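Local structure of thioredoxin domain-containing protein (Aeropyrum pernix, 3HA9) at residues A[37-48]-A[68-77]; A[128-136]-A[146-155]. The protein is of uncharacterised function but, as a thioredoxin-like protein of the AhpC/TSA family, probably acts as a thiol-disulfide oxidoreductase or antioxidant enzyme. One frame throughout, in Å; residues are numbered along the deposited sequence.

Contact 1. Residues A[37-48]-A[68-77]; sequences GDVVILWFMAAW and EISVIAIDFW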
loop_
_atom_site.group_PDB
_atom_site.type_symbol
_atom_site.label_atom_id
_atom_site.label_comp_id
_atom_site.label_asym_id
_atom_site.label_seq_id
_atom_site.Cartn_x
_atom_site.Cartn_y
_atom_site.Cartn_z
ATOM N N GLY A 37 7.801 -8.808 -7.001
ATOM C CA GLY A 37 7.769 -8.112 -8.302
ATOM C C GLY A 37 8.943 -7.201 -8.664
ATOM O O GLY A 37 9.898 -7.070 -7.904
ATOM N N ASP A 38 8.883 -6.573 -9.837
ATOM C CA ASP A 38 9.758 -5.435 -10.137
ATOM C C ASP A 38 9.097 -4.128 -9.690
ATOM O O ASP A 38 9.767 -3.133 -9.418
ATOM C CB ASP A 38 10.073 -5.363 -11.630
ATOM C CG ASP A 38 11.162 -6.336 -12.050
ATOM O OD1 ASP A 38 11.930 -6.810 -11.178
ATOM O OD2 ASP A 38 11.251 -6.626 -13.264
ATOM N N VAL A 39 7.772 -4.143 -9.645
ATOM C CA VAL A 39 6.984 -2.959 -9.337
ATOM C C VAL A 39 6.084 -3.314 -8.165
ATOM O O VAL A 39 5.339 -4.287 -8.229
ATOM C CB VAL A 39 6.141 -2.545 -10.558
ATOM C CG1 VAL A 39 5.208 -1.403 -10.221
ATOM C CG2 VAL A 39 7.047 -2.178 -11.720
ATOM N N VAL A 40 6.161 -2.512 -7.101
ATOM C CA VAL A 40 5.403 -2.777 -5.891
ATOM C C VAL A 40 4.319 -1.721 -5.792
ATOM O O VAL A 40 4.603 -0.528 -5.864
ATOM C CB VAL A 40 6.325 -2.761 -4.657
ATOM C CG1 VAL A 40 5.515 -2.938 -3.359
ATOM C CG2 VAL A 40 7.408 -3.852 -4.784
ATOM N N ILE A 41 3.064 -2.156 -5.678
ATOM C CA ILE A 41 1.964 -1.224 -5.477
ATOM C C ILE A 41 1.413 -1.344 -4.053
ATOM O O ILE A 41 0.894 -2.396 -3.682
ATOM C CB ILE A 41 0.820 -1.457 -6.521
ATOM C CG1 ILE A 41 1.380 -1.363 -7.954
ATOM C CG2 ILE A 41 -0.353 -0.491 -6.243
ATOM C CD1 ILE A 41 0.337 -1.518 -9.057
ATOM N N LEU A 42 1.545 -0.270 -3.263
ATOM C CA LEU A 42 0.929 -0.211 -1.943
ATOM C C LEU A 42 -0.454 0.395 -2.117
ATOM O O LEU A 42 -0.584 1.517 -2.595
ATOM C CB LEU A 42 1.763 0.637 -0.963
ATOM C CG LEU A 42 3.237 0.273 -0.804
ATOM C CD1 LEU A 42 3.842 1.100 0.350
ATOM C CD2 LEU A 42 3.393 -1.209 -0.516
ATOM N N TRP A 43 -1.489 -0.365 -1.781
ATOM C CA TRP A 43 -2.842 0.128 -1.952
ATOM C C TRP A 43 -3.468 0.306 -0.571
ATOM O O TRP A 43 -3.781 -0.687 0.093
ATOM C CB TRP A 43 -3.654 -0.867 -2.780
ATOM C CG TRP A 43 -5.087 -0.429 -2.961
ATOM C CD1 TRP A 43 -5.553 0.856 -3.011
ATOM C CD2 TRP A 43 -6.219 -1.276 -3.106
ATOM N NE1 TRP A 43 -6.916 0.859 -3.171
ATOM C CE2 TRP A 43 -7.353 -0.440 -3.234
ATOM C CE3 TRP A 43 -6.396 -2.670 -3.116
ATOM C CZ2 TRP A 43 -8.658 -0.949 -3.386
ATOM C CZ3 TRP A 43 -7.713 -3.184 -3.276
ATOM C CH2 TRP A 43 -8.819 -2.315 -3.418
ATOM N N PHE A 44 -3.636 1.570 -0.159
ATOM C CA PHE A 44 -4.217 1.890 1.157
ATOM C C PHE A 44 -5.714 1.969 0.987
ATOM O O PHE A 44 -6.198 2.750 0.171
ATOM C CB PHE A 44 -3.665 3.225 1.659
ATOM C CG PHE A 44 -2.207 3.161 2.025
ATOM C CD1 PHE A 44 -1.838 2.907 3.352
ATOM C CD2 PHE A 44 -1.203 3.303 1.046
ATOM C CE1 PHE A 44 -0.489 2.825 3.713
ATOM C CE2 PHE A 44 0.160 3.221 1.395
ATOM C CZ PHE A 44 0.514 2.977 2.703
ATOM N N MET A 45 -6.436 1.136 1.737
ATOM C CA MET A 45 -7.871 0.955 1.482
ATOM C C MET A 45 -8.642 0.594 2.749
ATOM O O MET A 45 -8.064 0.523 3.835
ATOM C CB MET A 45 -8.102 -0.058 0.337
ATOM C CG MET A 45 -7.308 -1.388 0.430
ATOM S SD MET A 45 -7.785 -2.510 1.774
ATOM C CE MET A 45 -9.333 -3.109 1.130
ATOM N N ALA A 46 -9.949 0.408 2.595
ATOM C CA ALA A 46 -10.836 -0.048 3.674
ATOM C C ALA A 46 -11.913 -0.874 3.017
ATOM O O ALA A 46 -12.283 -0.609 1.858
ATOM C CB ALA A 46 -11.449 1.158 4.414
ATOM N N ALA A 47 -12.417 -1.874 3.734
ATOM C CA ALA A 47 -13.346 -2.827 3.129
ATOM C C ALA A 47 -14.680 -2.190 2.748
ATOM O O ALA A 47 -15.350 -2.654 1.828
ATOM C CB ALA A 47 -13.551 -4.020 4.040
ATOM N N TRP A 48 -15.049 -1.113 3.435
ATOM C CA TRP A 48 -16.297 -0.387 3.140
ATOM C C TRP A 48 -16.162 0.768 2.131
ATOM O O TRP A 48 -17.145 1.404 1.759
ATOM C CB TRP A 48 -16.866 0.163 4.453
ATOM C CG TRP A 48 -15.941 1.110 5.128
ATOM C CD1 TRP A 48 -14.955 0.790 6.014
ATOM C CD2 TRP A 48 -15.918 2.534 5.002
ATOM N NE1 TRP A 48 -14.299 1.920 6.422
ATOM C CE2 TRP A 48 -14.875 3.008 5.829
ATOM C CE3 TRP A 48 -16.665 3.454 4.261
ATOM C CZ2 TRP A 48 -14.554 4.366 5.930
ATOM C CZ3 TRP A 48 -16.353 4.802 4.368
ATOM C CH2 TRP A 48 -15.312 5.247 5.205
ATOM N N GLU A 68 5.202 -8.774 -13.295
ATOM C CA GLU A 68 6.210 -8.137 -12.459
ATOM C C GLU A 68 5.632 -7.187 -11.409
ATOM O O GLU A 68 6.367 -6.638 -10.607
ATOM C CB GLU A 68 7.298 -7.458 -13.297
ATOM C CG GLU A 68 8.331 -8.433 -13.848
ATOM C CD GLU A 68 8.968 -9.316 -12.768
ATOM O OE1 GLU A 68 9.274 -8.811 -11.658
ATOM O OE2 GLU A 68 9.165 -10.519 -13.034
ATOM N N ILE A 69 4.319 -7.006 -11.411
ATOM C CA ILE A 69 3.660 -6.209 -10.366
ATOM C C ILE A 69 3.313 -7.054 -9.137
ATOM O O ILE A 69 2.754 -8.160 -9.263
ATOM C CB ILE A 69 2.355 -5.559 -10.876
ATOM C CG1 ILE A 69 2.663 -4.508 -11.933
ATOM C CG2 ILE A 69 1.530 -4.962 -9.699
ATOM C CD1 ILE A 69 1.431 -4.023 -12.647
ATOM N N SER A 70 3.625 -6.527 -7.952
ATOM C CA SER A 70 3.131 -7.113 -6.705
ATOM C C SER A 70 2.255 -6.100 -6.007
ATOM O O SER A 70 2.727 -5.019 -5.676
ATOM C CB SER A 70 4.283 -7.519 -5.785
ATOM O OG SER A 70 5.009 -8.623 -6.328
ATOM N N VAL A 71 0.987 -6.444 -5.803
ATOM C CA VAL A 71 0.061 -5.592 -5.047
ATOM C C VAL A 71 0.088 -5.950 -3.562
ATOM O O VAL A 71 -0.017 -7.140 -3.173
ATOM C CB VAL A 71 -1.403 -5.703 -5.591
ATOM C CG1 VAL A 71 -2.401 -4.981 -4.655
ATOM C CG2 VAL A 71 -1.477 -5.168 -7.028
ATOM N N ILE A 72 0.243 -4.928 -2.728
ATOM C CA ILE A 72 0.110 -5.097 -1.286
ATOM C C ILE A 72 -1.146 -4.326 -0.849
ATOM O O ILE A 72 -1.169 -3.094 -0.940
ATOM C CB ILE A 72 1.362 -4.622 -0.522
ATOM C CG1 ILE A 72 2.624 -5.312 -1.105
ATOM C CG2 ILE A 72 1.183 -4.864 0.974
ATOM C CD1 ILE A 72 3.948 -4.964 -0.431
ATOM N N ALA A 73 -2.189 -5.057 -0.436
ATOM C CA ALA A 73 -3.441 -4.445 0.028
ATOM C C ALA A 73 -3.277 -4.094 1.484
ATOM O O ALA A 73 -3.026 -4.973 2.303
ATOM C CB ALA A 73 -4.632 -5.386 -0.173
ATOM N N ILE A 74 -3.400 -2.802 1.804
ATOM C CA ILE A 74 -3.129 -2.318 3.163
ATOM C C ILE A 74 -4.431 -1.760 3.701
ATOM O O ILE A 74 -4.832 -0.668 3.309
ATOM C CB ILE A 74 -2.041 -1.220 3.214
ATOM C CG1 ILE A 74 -0.717 -1.754 2.683
ATOM C CG2 ILE A 74 -1.876 -0.712 4.681
ATOM C CD1 ILE A 74 0.392 -0.682 2.469
ATOM N N ASP A 75 -5.082 -2.506 4.594
ATOM C CA ASP A 75 -6.331 -2.029 5.180
ATOM C C ASP A 75 -5.924 -1.294 6.434
ATOM O O ASP A 75 -5.419 -1.913 7.380
ATOM C CB ASP A 75 -7.260 -3.215 5.509
ATOM C CG ASP A 75 -8.636 -2.777 6.015
ATOM O OD1 ASP A 75 -8.775 -1.646 6.519
ATOM O OD2 ASP A 75 -9.592 -3.583 5.901
ATOM N N PHE A 76 -6.125 0.027 6.437
ATOM C CA PHE A 76 -5.730 0.831 7.585
ATOM C C PHE A 76 -6.917 1.204 8.454
ATOM O O PHE A 76 -6.782 2.013 9.387
ATOM C CB PHE A 76 -4.894 2.070 7.153
ATOM C CG PHE A 76 -5.663 3.130 6.386
ATOM C CD1 PHE A 76 -6.257 4.213 7.052
ATOM C CD2 PHE A 76 -5.718 3.087 4.998
ATOM C CE1 PHE A 76 -6.913 5.228 6.343
ATOM C CE2 PHE A 76 -6.370 4.090 4.273
ATOM C CZ PHE A 76 -6.961 5.167 4.954
ATOM N N TRP A 77 -8.084 0.611 8.169
ATOM C CA TRP A 77 -9.285 0.962 8.918
ATOM C C TRP A 77 -9.349 0.101 10.193
ATOM O O TRP A 77 -10.195 -0.778 10.345
ATOM C CB TRP A 77 -10.541 0.850 8.035
ATOM C CG TRP A 77 -11.676 1.666 8.601
ATOM C CD1 TRP A 77 -12.728 1.206 9.327
ATOM C CD2 TRP A 77 -11.816 3.083 8.529
ATOM N NE1 TRP A 77 -13.546 2.254 9.689
ATOM C CE2 TRP A 77 -13.008 3.416 9.205
ATOM C CE3 TRP A 77 -11.066 4.104 7.926
ATOM C CZ2 TRP A 77 -13.453 4.732 9.330
ATOM C CZ3 TRP A 77 -11.522 5.426 8.044
ATOM C CH2 TRP A 77 -12.710 5.716 8.741
#
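The beta-alpha-beta unit of the thioredoxin fold brings V39 to M45 beside I69 to D75 as parallel neighbours in the central sheet, their axes 24° apart, with helix 52-65 making the crossover. The ladder alternates across the pair: I41 N donates to S70 O, I72 N to I41 O (2.8 Å, N-H...O 177°), W43 N to I72 O and I74 N to W43 O. On the face of L42 and F44, CD1 of I74 lies over one face of the F44 ring, 4.0 Å from its centroid, a CH-pi contact; the two side chains lie side by side and point the same way. CD1 of I72 meets CD2 of L42 at 3.8 Å. Past the strand ends an edge-to-face pair forms: the indole edge of W48 points at the face of W77, planes at 71°, and W48 NE1 stands 3.2 Å above that plane. W77 NE1 is bonded to P93 O, while W77 N reaches D75 OD1 at 2.9 Å in an Asx turn. At the other end the carboxylates of D38 and E68 approach to 3.4 Å (OD2 to OE1), a like-charge approach that may raise the pKa of one of them.

Contact 2. Residues A[128-136]-A[146-155]; sequences VRSIDYIVI and AGTTPSLGEL
Strands 133-136 and 146-148 are the arms of a beta hairpin at the edge of the thioredoxin-fold sheet, running antiparallel at 165° with axes 4.7 Å apart. I134 and G147 form the hydrogen-bonded pair: I134 N donates to G147 O at 3.0 Å and G147 N returns to I134 O at 2.9 Å. Y133 with T148 and V135 with A146 are the non-hydrogen-bonded pairs, and T149 N, donating to D132 O with an N-H...O angle of 166°, extends the ladder past the strand.

With CG anti to the backbone N (chi1 -173°), the Y133 side chain reaches across toward the 147-148 backbone. One face of its ring meets G147 O, 3.5 Å above the plane, the opposite face packs on R129 N and V128 CA, and T148 OG1 sits at the edge, in plane. A leucine here lacks the flat ring and the hydroxyl, and would probably open a gap between G147 and the 128-129 backbone and leave A146 CB without its contact to the phenol oxygen. On the face of I134, the I134 CG1 branch rests on P150 CG, while L155 CD2, from helix 152-161, reaches I136 CD1 at 3.7 Å. That helix opens with a capping box, S151 OG accepting from E154 N and E154 OE2 from S151 N. The D132 carboxylate finds its hydrogen-bond partners outside the hairpin, S51 OG and W43 NE1, beside the C49-C52 disulfide. S130 makes an ST turn, its OG accepting from D132 N; the same oxygen is hydrogen-bonded to T148 OG1 at 2.9 Å, and T148 OG1 also holds a water, 2.8 Å away, that donates weakly to R129 O.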
loop_
_atom_site.group_PDB
_atom_site.type_symbol
_atom_site.label_atom_id
_atom_site.label_comp_id
_atom_site.label_asym_id
_atom_site.label_seq_id
_atom_site.Cartn_x
_atom_site.Cartn_y
_atom_site.Cartn_z
ATOM N N VAL A 128 -0.676 9.389 3.431
ATOM C CA VAL A 128 -1.864 8.829 2.758
ATOM C C VAL A 128 -3.037 9.801 2.878
ATOM O O VAL A 128 -3.385 10.234 3.985
ATOM C CB VAL A 128 -2.201 7.470 3.353
ATOM C CG1 VAL A 128 -3.503 6.927 2.795
ATOM C CG2 VAL A 128 -1.035 6.490 3.071
ATOM N N ARG A 129 -3.638 10.125 1.739
ATOM C CA ARG A 129 -4.615 11.223 1.657
ATOM C C ARG A 129 -6.083 10.775 1.633
ATOM O O ARG A 129 -6.978 11.614 1.683
ATOM C CB ARG A 129 -4.327 12.078 0.401
ATOM C CG ARG A 129 -2.961 12.755 0.406
ATOM C CD ARG A 129 -2.869 13.750 -0.742
ATOM N NE ARG A 129 -3.455 15.041 -0.378
ATOM C CZ ARG A 129 -2.822 15.955 0.360
ATOM N NH1 ARG A 129 -1.590 15.727 0.800
ATOM N NH2 ARG A 129 -3.407 17.110 0.642
ATOM N N SER A 130 -6.337 9.467 1.560
ATOM C CA SER A 130 -7.727 8.959 1.429
ATOM C C SER A 130 -7.779 7.471 1.720
ATOM O O SER A 130 -6.733 6.848 1.949
ATOM C CB SER A 130 -8.242 9.192 0.002
ATOM O OG SER A 130 -7.633 8.268 -0.904
ATOM N N ILE A 131 -8.988 6.911 1.720
ATOM C CA ILE A 131 -9.166 5.467 1.907
ATOM C C ILE A 131 -9.106 4.670 0.596
ATOM O O ILE A 131 -9.495 3.509 0.558
ATOM C CB ILE A 131 -10.498 5.152 2.653
ATOM C CG1 ILE A 131 -11.688 5.676 1.851
ATOM C CG2 ILE A 131 -10.471 5.746 4.067
ATOM C CD1 ILE A 131 -13.045 5.273 2.428
ATOM N N ASP A 132 -8.616 5.296 -0.471
ATOM C CA ASP A 132 -8.362 4.595 -1.734
ATOM C C ASP A 132 -7.156 5.285 -2.351
ATOM O O ASP A 132 -7.272 6.111 -3.262
ATOM C CB ASP A 132 -9.602 4.621 -2.647
ATOM C CG ASP A 132 -9.465 3.730 -3.885
ATOM O OD1 ASP A 132 -8.373 3.179 -4.127
ATOM O OD2 ASP A 132 -10.454 3.621 -4.665
ATOM N N TYR A 133 -5.982 4.931 -1.845
ATOM C CA TYR A 133 -4.769 5.684 -2.146
ATOM C C TYR A 133 -3.700 4.715 -2.579
ATOM O O TYR A 133 -3.542 3.659 -1.985
ATOM C CB TYR A 133 -4.325 6.464 -0.886
ATOM C CG TYR A 133 -3.160 7.424 -1.097
ATOM C CD1 TYR A 133 -3.382 8.737 -1.526
ATOM C CD2 TYR A 133 -1.843 7.021 -0.832
ATOM C CE1 TYR A 133 -2.319 9.612 -1.707
ATOM C CE2 TYR A 133 -0.758 7.896 -1.029
ATOM C CZ TYR A 133 -1.017 9.188 -1.456
ATOM O OH TYR A 133 0.025 10.058 -1.657
ATOM N N ILE A 134 -2.956 5.093 -3.615
ATOM C CA ILE A 134 -2.013 4.202 -4.280
ATOM C C ILE A 134 -0.607 4.794 -4.191
ATOM O O ILE A 134 -0.419 5.986 -4.454
ATOM C CB ILE A 134 -2.429 4.040 -5.781
ATOM C CG1 ILE A 134 -3.684 3.155 -5.909
ATOM C CG2 ILE A 134 -1.265 3.528 -6.653
ATOM C CD1 ILE A 134 -3.422 1.666 -5.701
ATOM N N VAL A 135 0.361 3.989 -3.758
ATOM C CA VAL A 135 1.792 4.325 -3.916
ATOM C C VAL A 135 2.449 3.261 -4.799
ATOM O O VAL A 135 2.405 2.068 -4.478
ATOM C CB VAL A 135 2.523 4.384 -2.556
ATOM C CG1 VAL A 135 4.006 4.784 -2.745
ATOM C CG2 VAL A 135 1.830 5.372 -1.640
ATOM N N ILE A 136 3.064 3.686 -5.902
ATOM C CA ILE A 136 3.801 2.747 -6.762
ATOM C C ILE A 136 5.293 3.022 -6.633
ATOM O O ILE A 136 5.718 4.170 -6.789
ATOM C CB ILE A 136 3.381 2.861 -8.236
ATOM C CG1 ILE A 136 1.869 2.667 -8.360
ATOM C CG2 ILE A 136 4.144 1.825 -9.092
ATOM C CD1 ILE A 136 1.316 2.944 -9.759
ATOM N N ALA A 146 2.222 8.533 -6.381
ATOM C CA ALA A 146 1.422 8.392 -5.158
ATOM C C ALA A 146 0.247 9.344 -5.245
ATOM O O ALA A 146 0.424 10.536 -5.492
ATOM C CB ALA A 146 2.243 8.675 -3.928
ATOM N N GLY A 147 -0.956 8.822 -5.051
ATOM C CA GLY A 147 -2.129 9.668 -5.130
ATOM C C GLY A 147 -3.425 8.937 -4.886
ATOM O O GLY A 147 -3.477 7.704 -4.904
ATOM N N THR A 148 -4.479 9.712 -4.659
ATOM C CA THR A 148 -5.809 9.149 -4.453
ATOM C C THR A 148 -6.449 8.773 -5.789
ATOM O O THR A 148 -6.340 9.510 -6.776
ATOM C CB THR A 148 -6.722 10.124 -3.675
ATOM O OG1 THR A 148 -6.188 10.327 -2.363
ATOM C CG2 THR A 148 -8.107 9.548 -3.523
ATOM N N THR A 149 -7.082 7.601 -5.802
ATOM C CA THR A 149 -7.877 7.109 -6.935
ATOM C C THR A 149 -7.294 7.462 -8.315
ATOM O O THR A 149 -7.924 8.208 -9.080
ATOM C CB THR A 149 -9.367 7.572 -6.836
ATOM O OG1 THR A 149 -9.435 9.010 -6.834
ATOM C CG2 THR A 149 -10.031 7.019 -5.567
ATOM N N PRO A 150 -6.086 6.948 -8.635
ATOM C CA PRO A 150 -5.586 7.167 -9.999
ATOM C C PRO A 150 -6.419 6.400 -11.024
ATOM O O PRO A 150 -6.978 5.355 -10.700
ATOM C CB PRO A 150 -4.171 6.583 -9.948
ATOM C CG PRO A 150 -4.213 5.589 -8.832
ATOM C CD PRO A 150 -5.106 6.210 -7.809
ATOM N N SER A 151 -6.499 6.912 -12.251
ATOM C CA SER A 151 -7.225 6.225 -13.312
ATOM C C SER A 151 -6.417 5.056 -13.877
ATOM O O SER A 151 -5.211 4.964 -13.643
ATOM C CB SER A 151 -7.530 7.206 -14.438
ATOM O OG SER A 151 -6.328 7.584 -15.093
ATOM N N LEU A 152 -7.081 4.172 -14.630
ATOM C CA LEU A 152 -6.394 3.057 -15.297
ATOM C C LEU A 152 -5.289 3.568 -16.221
ATOM O O LEU A 152 -4.192 3.004 -16.259
ATOM C CB LEU A 152 -7.382 2.182 -16.096
ATOM C CG LEU A 152 -6.789 0.984 -16.845
ATOM C CD1 LEU A 152 -5.976 0.095 -15.906
ATOM C CD2 LEU A 152 -7.881 0.167 -17.560
ATOM N N GLY A 153 -5.601 4.628 -16.970
ATOM C CA GLY A 153 -4.645 5.276 -17.856
ATOM C C GLY A 153 -3.386 5.732 -17.141
ATOM O O GLY A 153 -2.273 5.540 -17.647
ATOM N N GLU A 154 -3.563 6.319 -15.953
ATOM C CA GLU A 154 -2.437 6.795 -15.145
ATOM C C GLU A 154 -1.576 5.632 -14.676
ATOM O O GLU A 154 -0.346 5.681 -14.784
ATOM C CB GLU A 154 -2.922 7.608 -13.943
ATOM C CG GLU A 154 -3.754 8.809 -14.301
ATOM C CD GLU A 154 -4.076 9.663 -13.103
ATOM O OE1 GLU A 154 -3.237 10.529 -12.770
ATOM O OE2 GLU A 154 -5.163 9.485 -12.501
ATOM N N LEU A 155 -2.225 4.579 -14.177
ATOM C CA LEU A 155 -1.515 3.395 -13.699
ATOM C C LEU A 155 -0.723 2.736 -14.838
ATOM O O LEU A 155 0.460 2.435 -14.679
ATOM C CB LEU A 155 -2.495 2.393 -13.077
ATOM C CG LEU A 155 -3.252 2.816 -11.817
ATOM C CD1 LEU A 155 -4.385 1.815 -11.551
ATOM C CD2 LEU A 155 -2.330 2.916 -10.608
HETATM O O HOH W 1 -7.325 12.563 -1.213
#

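After helix 3-18 and strands 22-23 and 29-30, the chain lays down strand 39-45, passes the C49-C52 disulfide and helix 52-65, and returns as strand 69-75, where contact 1 closes a loop of 19 residues. After edge strand 114-117, contact 2 closes a shorter loop, whose nine residues include the strand ends and the hairpin turn. The loops follow in series, neither nested nor crossing. The contact centres lie about 10 Å apart, yet they share one sheet: strand 133-138 lies against strand 39-45, with probable hydrogen bonds from L42 N to V135 O and F44 N to Y133 O, both 2.8 Å. Together they join the parallel half of the sheet to its antiparallel edge and C-terminal helix.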